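Local coordinates for putative protein-disulfide isomerase (Pseudomonas syringae pv. tomato, PDB 3GN3) that is of unknown function but probably acts as a DsbA-like thiol-disulfide oxidoreductase, being a putative protein-disulfide isomerase with a thioredoxin-type fold, at residues D7-G12 / E81-V86; E19-P24 / T144-Q149; I52-Q57 / V65-I70; A74-G79 / A128-N133. All blocks are in the same frame, centred on the assembly; numbering follows the deposited sequence.

Interaction 1: residues D7-G12 / E81-V86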
loop_
_atom_site.group_PDB
_atom_site.type_symbol
_atom_site.label_atom_id
_atom_site.label_comp_id
_atom_site.label_asym_id
_atom_site.label_seq_id
_atom_site.Cartn_x
_atom_site.Cartn_y
_atom_site.Cartn_z
ATOM N N ASP A 7 -0.963 19.578 -7.183
ATOM C CA ASP A 7 -1.294 20.748 -6.369
ATOM C C ASP A 7 -2.336 21.745 -6.919
ATOM O O ASP A 7 -2.315 22.908 -6.547
ATOM C CB ASP A 7 -0.014 21.469 -5.882
ATOM C CG ASP A 7 0.856 22.038 -7.036
ATOM O OD1 ASP A 7 1.956 22.556 -6.715
ATOM O OD2 ASP A 7 0.469 21.979 -8.234
ATOM N N ALA A 8 -3.266 21.301 -7.758
ATOM C CA ALA A 8 -4.348 22.196 -8.161
ATOM C C ALA A 8 -5.202 22.531 -6.930
ATOM O O ALA A 8 -5.353 23.711 -6.563
ATOM C CB ALA A 8 -5.207 21.606 -9.296
ATOM N N LEU A 9 -5.718 21.489 -6.281
ATOM C CA LEU A 9 -6.681 21.657 -5.207
ATOM C C LEU A 9 -5.953 21.936 -3.900
ATOM O O LEU A 9 -5.959 21.116 -2.988
ATOM C CB LEU A 9 -7.558 20.414 -5.117
ATOM C CG LEU A 9 -8.746 20.337 -6.083
ATOM C CD1 LEU A 9 -8.491 21.047 -7.395
ATOM C CD2 LEU A 9 -9.191 18.907 -6.305
ATOM N N SER A 10 -5.324 23.106 -3.831
ATOM C CA SER A 10 -4.398 23.432 -2.766
ATOM C C SER A 10 -4.614 24.860 -2.227
ATOM O O SER A 10 -4.833 25.781 -3.000
ATOM C CB SER A 10 -2.982 23.270 -3.284
ATOM O OG SER A 10 -2.056 23.271 -2.219
ATOM N N TRP A 11 -4.581 25.032 -0.907
ATOM C CA TRP A 11 -4.796 26.331 -0.284
ATOM C C TRP A 11 -3.866 26.477 0.907
ATOM O O TRP A 11 -3.508 25.494 1.566
ATOM C CB TRP A 11 -6.240 26.507 0.198
ATOM C CG TRP A 11 -7.291 26.576 -0.867
ATOM C CD1 TRP A 11 -7.842 27.707 -1.408
ATOM C CD2 TRP A 11 -7.950 25.472 -1.500
ATOM N NE1 TRP A 11 -8.797 27.379 -2.345
ATOM C CE2 TRP A 11 -8.884 26.014 -2.425
ATOM C CE3 TRP A 11 -7.839 24.072 -1.385
ATOM C CZ2 TRP A 11 -9.703 25.206 -3.238
ATOM C CZ3 TRP A 11 -8.664 23.262 -2.197
ATOM C CH2 TRP A 11 -9.582 23.843 -3.109
ATOM N N GLY A 12 -3.488 27.719 1.192
ATOM C CA GLY A 12 -2.571 28.006 2.277
ATOM C C GLY A 12 -1.186 27.829 1.723
ATOM O O GLY A 12 -1.029 27.336 0.613
ATOM N N GLU A 81 -11.037 27.411 -7.308
ATOM C CA GLU A 81 -12.241 28.043 -6.772
ATOM C C GLU A 81 -13.499 27.534 -7.463
ATOM O O GLU A 81 -14.541 27.379 -6.817
ATOM C CB GLU A 81 -12.155 29.565 -6.841
ATOM C CG GLU A 81 -10.970 30.154 -6.084
ATOM C CD GLU A 81 -10.852 29.672 -4.623
ATOM O OE1 GLU A 81 -11.891 29.380 -3.971
ATOM O OE2 GLU A 81 -9.709 29.595 -4.115
ATOM N N SER A 82 -13.385 27.258 -8.769
ATOM C CA SER A 82 -14.486 26.688 -9.567
ATOM C C SER A 82 -14.697 25.217 -9.244
ATOM O O SER A 82 -15.836 24.769 -9.134
ATOM C CB SER A 82 -14.233 26.867 -11.066
ATOM O OG SER A 82 -14.115 28.241 -11.373
ATOM N N ALA A 83 -13.597 24.481 -9.079
ATOM C CA ALA A 83 -13.668 23.112 -8.563
ATOM C C ALA A 83 -14.338 23.110 -7.179
ATOM O O ALA A 83 -15.232 22.289 -6.908
ATOM C CB ALA A 83 -12.286 22.483 -8.507
ATOM N N LYS A 84 -13.933 24.055 -6.325
ATOM C CA LYS A 84 -14.530 24.181 -5.002
ATOM C C LYS A 84 -16.033 24.498 -5.106
ATOM O O LYS A 84 -16.854 23.887 -4.407
ATOM C CB LYS A 84 -13.772 25.212 -4.173
ATOM C CG LYS A 84 -14.253 25.327 -2.739
ATOM C CD LYS A 84 -13.858 26.687 -2.143
ATOM C CE LYS A 84 -14.570 26.938 -0.800
ATOM N NZ LYS A 84 -14.682 28.398 -0.539
ATOM N N ALA A 85 -16.391 25.414 -6.003
ATOM C CA ALA A 85 -17.798 25.674 -6.321
ATOM C C ALA A 85 -18.562 24.381 -6.665
ATOM O O ALA A 85 -19.653 24.119 -6.108
ATOM C CB ALA A 85 -17.906 26.685 -7.440
ATOM N N VAL A 86 -17.987 23.557 -7.553
ATOM C CA VAL A 86 -18.616 22.271 -7.925
ATOM C C VAL A 86 -18.755 21.309 -6.731
ATOM O O VAL A 86 -19.839 20.725 -6.533
ATOM C CB VAL A 86 -17.930 21.552 -9.151
ATOM C CG1 VAL A 86 -18.488 20.116 -9.320
ATOM C CG2 VAL A 86 -18.111 22.370 -10.446
#
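The indole of Trp11 leans across helix 79-92, its CZ2 meeting the root of Lys84 at a slant, 4.2 Å from Lys84 CB. The pyrrole N-H of the indole is used as well: Trp11 NE1 donates a hydrogen bond of 3.0 Å to Glu81 OE2, with an N-H...O angle of 158°. The acceptor sits at the edge of the indole, close to its plane, whereas the carboxylate is met on the syn side but 33° out of its own plane. Glu81 starts off pointing away from strand 10-12; the bend at chi2 (-52°) folds the chain back and brings OE2 to the indole. The strand is the edge strand of a thioredoxin-like sheet, paired antiparallel with strand 48-54 through backbone bonds of Leu9 with Ile52 and Trp11 with Val50, and helix 79-92 belongs to the helical region inserted into that fold, as in DsbA. Deeper in, Leu9, at the centre of an inverse gamma turn, sends CD1 to within 4.2 Å of Ala83 CB, an apolar contact between two buried side chains. Lys84 runs on extended from CG, leading its ammonium away from the indole toward a long, weak ion pair with Asp37, while Lys80 makes a cation-pi contact with Trp11.

Interaction 2: residues E19-P24 / T144-Q149; sequences EVFLEP and TKYARQ
Polar and apolar contacts divide between two neighbouring side chains of the strand, Glu19 and Phe21, which both meet Tyr146 of helix 137-150. The polar one is a hydrogen bond of 2.9 Å given by Tyr146 OH to Glu19 OE1, which accepts through its syn lone pair. Carboxylate and phenol planes are inclined by 33°, and OE1 lies at the edge of the tyrosine ring, near its plane. The same oxygen forms a salt bridge with Arg53 NH2, so one buried oxygen is gripped by two partners; this pairing would be expected to stabilise the carboxylate as an anion. Tyr146 reaches that far because its CG is anti to the backbone N (chi1 -176°), which projects the ring from the helix toward the sheet.

The apolar contacts centre on Phe21. Its CZ comes within 3.8 Å of Tyr146 CE2, the two side chains running at about a right angle with the rings meeting obliquely. One ring position along, Phe21 CE1 rests 3.7 Å from Ala147 CA and 3.8 Å from Ala147 CB, so the small alanine lets the phenyl ring come up to the helix backbone.

Segment 144-149 of the helix crosses strand 19-22 at -108°, with the axes 11.0 Å apart at closest, in a thioredoxin-like helix-on-sheet layer. Strand 16-22 is flanked by strands 48-54 and 157-160, and Met159 of the latter touches Glu19, Phe21 and Tyr146.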
loop_
_atom_site.group_PDB
_atom_site.type_symbol
_atom_site.label_atom_id
_atom_site.label_comp_id
_atom_site.label_asym_id
_atom_site.label_seq_id
_atom_site.Cartn_x
_atom_site.Cartn_y
_atom_site.Cartn_z
ATOM N N GLU A 19 -3.376 16.728 4.000
ATOM C CA GLU A 19 -4.069 16.189 2.829
ATOM C C GLU A 19 -5.319 15.452 3.243
ATOM O O GLU A 19 -5.290 14.657 4.191
ATOM C CB GLU A 19 -3.157 15.283 2.031
ATOM C CG GLU A 19 -1.904 15.979 1.592
ATOM C CD GLU A 19 -0.989 15.069 0.835
ATOM O OE1 GLU A 19 -1.278 14.771 -0.345
ATOM O OE2 GLU A 19 0.019 14.646 1.428
ATOM N N VAL A 20 -6.418 15.720 2.547
ATOM C CA VAL A 20 -7.692 15.101 2.873
ATOM C C VAL A 20 -8.289 14.463 1.628
ATOM O O VAL A 20 -8.462 15.139 0.596
ATOM C CB VAL A 20 -8.716 16.129 3.419
ATOM C CG1 VAL A 20 -9.892 15.404 4.035
ATOM C CG2 VAL A 20 -8.076 17.048 4.442
ATOM N N PHE A 21 -8.617 13.174 1.743
ATOM C CA PHE A 21 -9.169 12.393 0.649
ATOM C C PHE A 21 -10.663 12.414 0.779
ATOM O O PHE A 21 -11.211 11.989 1.792
ATOM C CB PHE A 21 -8.627 10.948 0.670
ATOM C CG PHE A 21 -7.187 10.842 0.263
ATOM C CD1 PHE A 21 -6.848 10.547 -1.062
ATOM C CD2 PHE A 21 -6.161 11.088 1.187
ATOM C CE1 PHE A 21 -5.495 10.469 -1.467
ATOM C CE2 PHE A 21 -4.801 11.016 0.804
ATOM C CZ PHE A 21 -4.471 10.700 -0.531
ATOM N N LEU A 22 -11.330 12.913 -0.250
ATOM C CA LEU A 22 -12.764 13.121 -0.175
ATOM C C LEU A 22 -13.493 12.453 -1.335
ATOM O O LEU A 22 -13.058 12.537 -2.487
ATOM C CB LEU A 22 -13.095 14.621 -0.121
ATOM C CG LEU A 22 -12.542 15.495 1.020
ATOM C CD1 LEU A 22 -12.660 16.997 0.652
ATOM C CD2 LEU A 22 -13.228 15.200 2.376
ATOM N N GLU A 23 -14.577 11.760 -1.012
ATOM C CA GLU A 23 -15.542 11.328 -2.012
ATOM C C GLU A 23 -16.644 12.396 -2.022
ATOM O O GLU A 23 -17.319 12.596 -1.004
ATOM C CB GLU A 23 -16.086 9.915 -1.684
ATOM C CG GLU A 23 -17.476 9.560 -2.245
ATOM C CD GLU A 23 -17.574 9.629 -3.775
ATOM O OE1 GLU A 23 -16.771 8.953 -4.474
ATOM O OE2 GLU A 23 -18.474 10.359 -4.268
ATOM N N PRO A 24 -16.829 13.086 -3.160
ATOM C CA PRO A 24 -17.735 14.262 -3.233
ATOM C C PRO A 24 -19.187 14.019 -2.813
ATOM O O PRO A 24 -19.870 14.975 -2.417
ATOM C CB PRO A 24 -17.691 14.669 -4.714
ATOM C CG PRO A 24 -16.482 13.946 -5.287
ATOM C CD PRO A 24 -16.305 12.704 -4.483
ATOM N N THR A 144 -6.587 8.956 -8.391
ATOM C CA THR A 144 -6.806 7.557 -8.118
ATOM C C THR A 144 -5.498 6.821 -7.840
ATOM O O THR A 144 -5.356 6.148 -6.806
ATOM C CB THR A 144 -7.574 6.951 -9.247
ATOM O OG1 THR A 144 -8.778 7.712 -9.389
ATOM C CG2 THR A 144 -7.921 5.507 -8.954
ATOM N N LYS A 145 -4.528 7.014 -8.727
ATOM C CA LYS A 145 -3.212 6.429 -8.570
ATOM C C LYS A 145 -2.541 6.833 -7.224
ATOM O O LYS A 145 -1.918 6.000 -6.535
ATOM C CB LYS A 145 -2.361 6.813 -9.784
ATOM C CG LYS A 145 -1.185 5.919 -10.025
ATOM C CD LYS A 145 -0.475 6.319 -11.288
ATOM C CE LYS A 145 0.940 5.750 -11.322
ATOM N NZ LYS A 145 1.495 5.782 -12.709
ATOM N N TYR A 146 -2.680 8.100 -6.842
ATOM C CA TYR A 146 -2.037 8.609 -5.639
ATOM C C TYR A 146 -2.711 8.014 -4.400
ATOM O O TYR A 146 -2.032 7.568 -3.451
ATOM C CB TYR A 146 -2.086 10.141 -5.638
ATOM C CG TYR A 146 -1.372 10.816 -4.497
ATOM C CD1 TYR A 146 0.024 10.870 -4.443
ATOM C CD2 TYR A 146 -2.097 11.413 -3.475
ATOM C CE1 TYR A 146 0.679 11.510 -3.382
ATOM C CE2 TYR A 146 -1.469 12.045 -2.413
ATOM C CZ TYR A 146 -0.085 12.095 -2.369
ATOM O OH TYR A 146 0.515 12.749 -1.307
ATOM N N ALA A 147 -4.048 7.989 -4.445
ATOM C CA ALA A 147 -4.882 7.371 -3.408
ATOM C C ALA A 147 -4.504 5.899 -3.195
ATOM O O ALA A 147 -4.139 5.482 -2.080
ATOM C CB ALA A 147 -6.356 7.519 -3.755
ATOM N N ARG A 148 -4.586 5.121 -4.269
ATOM C CA ARG A 148 -4.161 3.720 -4.261
ATOM C C ARG A 148 -2.741 3.484 -3.730
ATOM O O ARG A 148 -2.531 2.566 -2.936
ATOM C CB ARG A 148 -4.350 3.102 -5.646
ATOM C CG ARG A 148 -5.803 2.997 -5.999
ATOM C CD ARG A 148 -5.980 2.710 -7.463
ATOM N NE ARG A 148 -7.374 2.420 -7.773
ATOM C CZ ARG A 148 -7.859 2.195 -8.992
ATOM N NH1 ARG A 148 -7.075 2.249 -10.065
ATOM N NH2 ARG A 148 -9.148 1.916 -9.136
ATOM N N GLN A 149 -1.769 4.302 -4.143
ATOM C CA GLN A 149 -0.378 4.115 -3.671
ATOM C C GLN A 149 -0.279 4.300 -2.156
ATOM O O GLN A 149 0.531 3.643 -1.478
ATOM C CB GLN A 149 0.565 5.078 -4.368
ATOM C CG GLN A 149 2.034 4.782 -4.121
ATOM C CD GLN A 149 2.947 5.867 -4.718
ATOM O OE1 GLN A 149 3.108 5.953 -5.944
ATOM N NE2 GLN A 149 3.539 6.695 -3.856
#

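Interaction 3: residues I52-Q57 / V65-I70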
loop_
_atom_site.group_PDB
_atom_site.type_symbol
_atom_site.label_atom_id
_atom_site.label_comp_id
_atom_site.label_asym_id
_atom_site.label_seq_id
_atom_site.Cartn_x
_atom_site.Cartn_y
_atom_site.Cartn_z
ATOM N N ILE A 52 -6.959 18.963 -1.151
ATOM C CA ILE A 52 -7.973 17.962 -1.420
ATOM C C ILE A 52 -7.485 16.937 -2.474
ATOM O O ILE A 52 -6.933 17.310 -3.517
ATOM C CB ILE A 52 -9.281 18.627 -1.880
ATOM C CG1 ILE A 52 -9.775 19.582 -0.793
ATOM C CG2 ILE A 52 -10.349 17.563 -2.232
ATOM C CD1 ILE A 52 -10.931 20.488 -1.213
ATOM N N ARG A 53 -7.667 15.648 -2.180
ATOM C CA ARG A 53 -7.501 14.603 -3.193
ATOM C C ARG A 53 -8.842 13.927 -3.323
ATOM O O ARG A 53 -9.570 13.783 -2.339
ATOM C CB ARG A 53 -6.452 13.559 -2.827
ATOM C CG ARG A 53 -5.243 14.021 -2.046
ATOM C CD ARG A 53 -4.577 15.192 -2.693
ATOM N NE ARG A 53 -3.157 15.304 -2.395
ATOM C CZ ARG A 53 -2.354 16.146 -3.041
ATOM N NH1 ARG A 53 -2.866 16.922 -3.977
ATOM N NH2 ARG A 53 -1.055 16.204 -2.760
ATOM N N LEU A 54 -9.170 13.503 -4.539
ATOM C CA LEU A 54 -10.483 12.948 -4.798
ATOM C C LEU A 54 -10.458 11.423 -4.696
ATOM O O LEU A 54 -9.726 10.739 -5.421
ATOM C CB LEU A 54 -10.996 13.454 -6.154
ATOM C CG LEU A 54 -11.071 14.990 -6.205
ATOM C CD1 LEU A 54 -11.323 15.463 -7.610
ATOM C CD2 LEU A 54 -12.113 15.562 -5.233
ATOM N N GLN A 55 -11.225 10.902 -3.749
ATOM C CA GLN A 55 -11.299 9.471 -3.493
ATOM C C GLN A 55 -12.605 8.985 -4.070
ATOM O O GLN A 55 -13.642 9.022 -3.387
ATOM C CB GLN A 55 -11.263 9.210 -1.977
ATOM C CG GLN A 55 -11.575 7.761 -1.529
ATOM C CD GLN A 55 -10.404 6.820 -1.735
ATOM O OE1 GLN A 55 -9.432 7.159 -2.415
ATOM N NE2 GLN A 55 -10.479 5.637 -1.137
ATOM N N SER A 56 -12.578 8.562 -5.329
ATOM C CA SER A 56 -13.784 8.075 -5.993
ATOM C C SER A 56 -14.195 6.680 -5.465
ATOM O O SER A 56 -13.433 5.738 -5.581
ATOM C CB SER A 56 -13.528 8.048 -7.494
ATOM O OG SER A 56 -14.693 7.714 -8.207
ATOM N N GLN A 57 -15.377 6.550 -4.870
ATOM C CA GLN A 57 -15.810 5.257 -4.314
ATOM C C GLN A 57 -16.762 4.531 -5.274
ATOM O O GLN A 57 -17.819 5.080 -5.617
ATOM C CB GLN A 57 -16.499 5.442 -2.947
ATOM C CG GLN A 57 -15.728 6.289 -1.919
ATOM C CD GLN A 57 -14.587 5.544 -1.245
ATOM O OE1 GLN A 57 -13.846 4.800 -1.886
ATOM N NE2 GLN A 57 -14.439 5.749 0.054
ATOM N N VAL A 65 -18.442 10.339 -12.874
ATOM C CA VAL A 65 -18.972 11.494 -13.587
ATOM C C VAL A 65 -18.658 12.736 -12.757
ATOM O O VAL A 65 -18.043 13.693 -13.246
ATOM C CB VAL A 65 -20.500 11.400 -13.776
ATOM C CG1 VAL A 65 -21.036 12.667 -14.428
ATOM C CG2 VAL A 65 -20.875 10.181 -14.569
ATOM N N ILE A 66 -19.057 12.696 -11.484
ATOM C CA ILE A 66 -18.903 13.829 -10.575
ATOM C C ILE A 66 -17.446 14.224 -10.355
ATOM O O ILE A 66 -17.111 15.405 -10.410
ATOM C CB ILE A 66 -19.655 13.593 -9.243
ATOM C CG1 ILE A 66 -21.162 13.501 -9.522
ATOM C CG2 ILE A 66 -19.331 14.712 -8.229
ATOM C CD1 ILE A 66 -21.978 12.852 -8.411
ATOM N N VAL A 67 -16.572 13.251 -10.145
ATOM C CA VAL A 67 -15.139 13.549 -9.984
ATOM C C VAL A 67 -14.581 14.227 -11.242
ATOM O O VAL A 67 -13.821 15.205 -11.140
ATOM C CB VAL A 67 -14.286 12.282 -9.588
ATOM C CG1 VAL A 67 -12.786 12.555 -9.701
ATOM C CG2 VAL A 67 -14.629 11.812 -8.183
ATOM N N ARG A 68 -14.954 13.707 -12.419
ATOM C CA ARG A 68 -14.541 14.317 -13.687
ATOM C C ARG A 68 -15.013 15.793 -13.781
ATOM O O ARG A 68 -14.228 16.672 -14.158
ATOM C CB ARG A 68 -15.012 13.477 -14.892
ATOM C CG ARG A 68 -14.287 13.800 -16.207
ATOM C CD ARG A 68 -14.754 12.917 -17.376
ATOM N NE ARG A 68 -14.277 13.411 -18.669
ATOM C CZ ARG A 68 -13.073 13.172 -19.187
ATOM N NH1 ARG A 68 -12.197 12.419 -18.542
ATOM N NH2 ARG A 68 -12.729 13.699 -20.362
ATOM N N CYS A 69 -16.267 16.063 -13.407
ATOM C CA CYS A 69 -16.767 17.434 -13.328
ATOM C C CYS A 69 -15.922 18.340 -12.459
ATOM O O CYS A 69 -15.675 19.512 -12.825
ATOM C CB CYS A 69 -18.165 17.460 -12.765
ATOM S SG CYS A 69 -19.351 16.770 -13.914
ATOM N N ILE A 70 -15.499 17.818 -11.301
ATOM C CA ILE A 70 -14.718 18.622 -10.378
ATOM C C ILE A 70 -13.404 18.987 -11.040
ATOM O O ILE A 70 -12.981 20.143 -11.027
ATOM C CB ILE A 70 -14.490 17.911 -9.019
ATOM C CG1 ILE A 70 -15.814 17.782 -8.277
ATOM C CG2 ILE A 70 -13.450 18.661 -8.176
ATOM C CD1 ILE A 70 -15.860 16.594 -7.346
#
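Where Leu54 and Ser56 meet Val67 and Ile70 there is no flat group, face or edge: this buried seam is made by methyl branches and a serine methylene. The planar ends nearby turn the other way, Gln55 toward His153 and Arg68 to Phe131, against whose ring its guanidinium makes a cation-pi contact. The seam lies in the DsbA-like fold at the point where the chain leaves strand 48-54 of the thioredoxin-type sheet and enters the inserted helices with helix 63-73.

Leu54 does most of the work. With CG beside its backbone N (chi1 -58°), the leucine places CD1 against two neighbours one helical turn apart: Val67 CG1 is 3.9 Å from Leu54 CD1, and Ile70 CG2 stands at the same 3.9 Å from that methyl. Leu54 and Val67 lie alongside each other, running in opposite senses, so that Val67 CG1 also comes to 4.1 Å from Leu54 CB; Ile70 meets the leucine at a slant.

Val67 is shared between the last residue of the strand, Leu54, and Ser56 in the loop after it. Its two methyls diverge, CG1 going to Leu54 and CG2 to Ser56, so one valine spans the change from strand to loop. Val86 and Met87 of helix 79-92 also pack on Ile70. Ser56 OG is hydrogen-bonded to Ser63 OG, and the CB beside it lies 4.0 Å from Val67 CG2.

Interaction 4: residues A74-G79 / A128-N133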
loop_
_atom_site.group_PDB
_atom_site.type_symbol
_atom_site.label_atom_id
_atom_site.label_comp_id
_atom_site.label_asym_id
_atom_site.label_seq_id
_atom_site.Cartn_x
_atom_site.Cartn_y
_atom_site.Cartn_z
ATOM N N ALA A 74 -11.660 22.629 -12.486
ATOM C CA ALA A 74 -10.326 23.115 -12.173
ATOM C C ALA A 74 -9.594 23.619 -13.394
ATOM O O ALA A 74 -8.529 24.206 -13.237
ATOM C CB ALA A 74 -9.496 22.053 -11.472
ATOM N N THR A 75 -10.135 23.366 -14.595
ATOM C CA THR A 75 -9.496 23.803 -15.859
ATOM C C THR A 75 -10.042 25.131 -16.380
ATOM O O THR A 75 -9.379 25.771 -17.180
ATOM C CB THR A 75 -9.559 22.752 -17.031
ATOM O OG1 THR A 75 -10.929 22.519 -17.420
ATOM C CG2 THR A 75 -8.864 21.428 -16.659
ATOM N N LEU A 76 -11.245 25.519 -15.946
ATOM C CA LEU A 76 -11.802 26.856 -16.167
ATOM C C LEU A 76 -10.903 27.982 -15.613
ATOM O O LEU A 76 -9.932 27.715 -14.889
ATOM C CB LEU A 76 -13.164 26.939 -15.498
ATOM C CG LEU A 76 -14.167 25.856 -15.877
ATOM C CD1 LEU A 76 -15.525 26.074 -15.191
ATOM C CD2 LEU A 76 -14.327 25.781 -17.398
ATOM N N GLU A 77 -11.231 29.239 -15.937
ATOM C CA GLU A 77 -10.425 30.395 -15.455
ATOM C C GLU A 77 -10.320 30.490 -13.911
ATOM O O GLU A 77 -9.267 30.839 -13.383
ATOM C CB GLU A 77 -10.924 31.729 -16.042
ATOM N N GLY A 78 -11.403 30.177 -13.196
ATOM C CA GLY A 78 -11.376 30.208 -11.733
ATOM C C GLY A 78 -10.644 29.076 -11.007
ATOM O O GLY A 78 -10.622 29.061 -9.772
ATOM N N GLY A 79 -10.051 28.138 -11.760
ATOM C CA GLY A 79 -9.317 26.989 -11.206
ATOM C C GLY A 79 -9.937 26.270 -10.004
ATOM O O GLY A 79 -11.108 25.799 -10.030
ATOM N N ALA A 128 -19.836 21.094 -19.391
ATOM C CA ALA A 128 -19.919 20.131 -20.496
ATOM C C ALA A 128 -18.718 20.195 -21.419
ATOM O O ALA A 128 -18.045 19.184 -21.635
ATOM C CB ALA A 128 -21.219 20.291 -21.292
ATOM N N GLU A 129 -18.421 21.366 -21.956
ATOM C CA GLU A 129 -17.311 21.440 -22.888
ATOM C C GLU A 129 -16.028 20.952 -22.238
ATOM O O GLU A 129 -15.387 20.050 -22.768
ATOM C CB GLU A 129 -17.125 22.835 -23.466
ATOM C CG GLU A 129 -16.081 22.829 -24.566
ATOM C CD GLU A 129 -15.829 24.199 -25.165
ATOM O OE1 GLU A 129 -16.801 24.999 -25.284
ATOM O OE2 GLU A 129 -14.655 24.467 -25.532
ATOM N N ALA A 130 -15.683 21.532 -21.085
ATOM C CA ALA A 130 -14.474 21.174 -20.346
ATOM C C ALA A 130 -14.436 19.690 -19.969
ATOM O O ALA A 130 -13.375 19.065 -19.998
ATOM C CB ALA A 130 -14.327 22.050 -19.113
ATOM N N PHE A 131 -15.600 19.146 -19.631
ATOM C CA PHE A 131 -15.779 17.729 -19.316
ATOM C C PHE A 131 -15.358 16.821 -20.471
ATOM O O PHE A 131 -14.850 15.717 -20.239
ATOM C CB PHE A 131 -17.249 17.489 -18.984
ATOM C CG PHE A 131 -17.586 16.070 -18.583
ATOM C CD1 PHE A 131 -17.723 15.730 -17.238
ATOM C CD2 PHE A 131 -17.828 15.091 -19.552
ATOM C CE1 PHE A 131 -18.074 14.430 -16.861
ATOM C CE2 PHE A 131 -18.172 13.789 -19.195
ATOM C CZ PHE A 131 -18.301 13.455 -17.851
ATOM N N ALA A 132 -15.575 17.298 -21.706
ATOM C CA ALA A 132 -15.270 16.542 -22.925
ATOM C C ALA A 132 -13.774 16.519 -23.279
ATOM O O ALA A 132 -13.331 15.654 -24.036
ATOM C CB ALA A 132 -16.094 17.055 -24.087
ATOM N N ASN A 133 -12.992 17.446 -22.730
ATOM C CA ASN A 133 -11.543 17.453 -22.966
ATOM C C ASN A 133 -10.899 16.079 -22.660
ATOM O O ASN A 133 -10.910 15.623 -21.504
ATOM C CB ASN A 133 -10.892 18.569 -22.154
ATOM C CG ASN A 133 -9.373 18.467 -22.111
ATOM O OD1 ASN A 133 -8.748 17.932 -23.029
ATOM N ND2 ASN A 133 -8.767 18.983 -21.021
#
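Ala130 points its methyl group at the loop after helix 63-73, and Thr75 and Leu76 converge on that single carbon from the loop. The setting is the helical insertion of a DsbA-like fold, where the short helix 128-132 packs at the surface beside the link between helices 63-73 and 79-92. Thr75 and Ala130 both direct CB toward the opposite segment, but offset from one another, and the threonine hydroxyl leads: Thr75 OG1 is 3.8 Å from Ala130 CB. That oxygen lies between the backbone N and the carbonyl carbon (chi1 64°), and the same placement lets it bond to Ala72 O at the end of helix 63-73. Leu76 sets out neither toward nor away from the helix; the far end of its extended chain brings CD2 to 4.1 Å from Ala130 CB. Leu76 also packs on Leu125 and Leu127, which lead into helix 128-132. Phe131, whose CB points away from the loop, packs on Cys69. From Leu76 to Gly79 the loop reverses in a type I beta turn, closed by Gly79 N bonding to Leu76 O at 3.2 Å.

Interactions 1, 2 and 3 all reach the same mixed sheet: strand 48-54, used by interaction 3, lies between strands 10-12 and 16-22, used by interactions 1 and 2. Interaction 2 packs core helix 137-150 there, whereas interactions 1 and 3 join the sheet to consecutive helices, 79-92 and 63-73, which pack together through Val86 and Ile70. Interaction 4 is peripheral, its centre about 21 Å from that of interaction 2, and connects to interaction 3 through Arg68 NE and Phe131 O. Along the chain, interaction 3 is nested within the loops closed by interactions 1 and 2. Interactions 1 and 3 thus anchor the helical insertion and interaction 4 lies inside it, consistent with a DsbA-like fold.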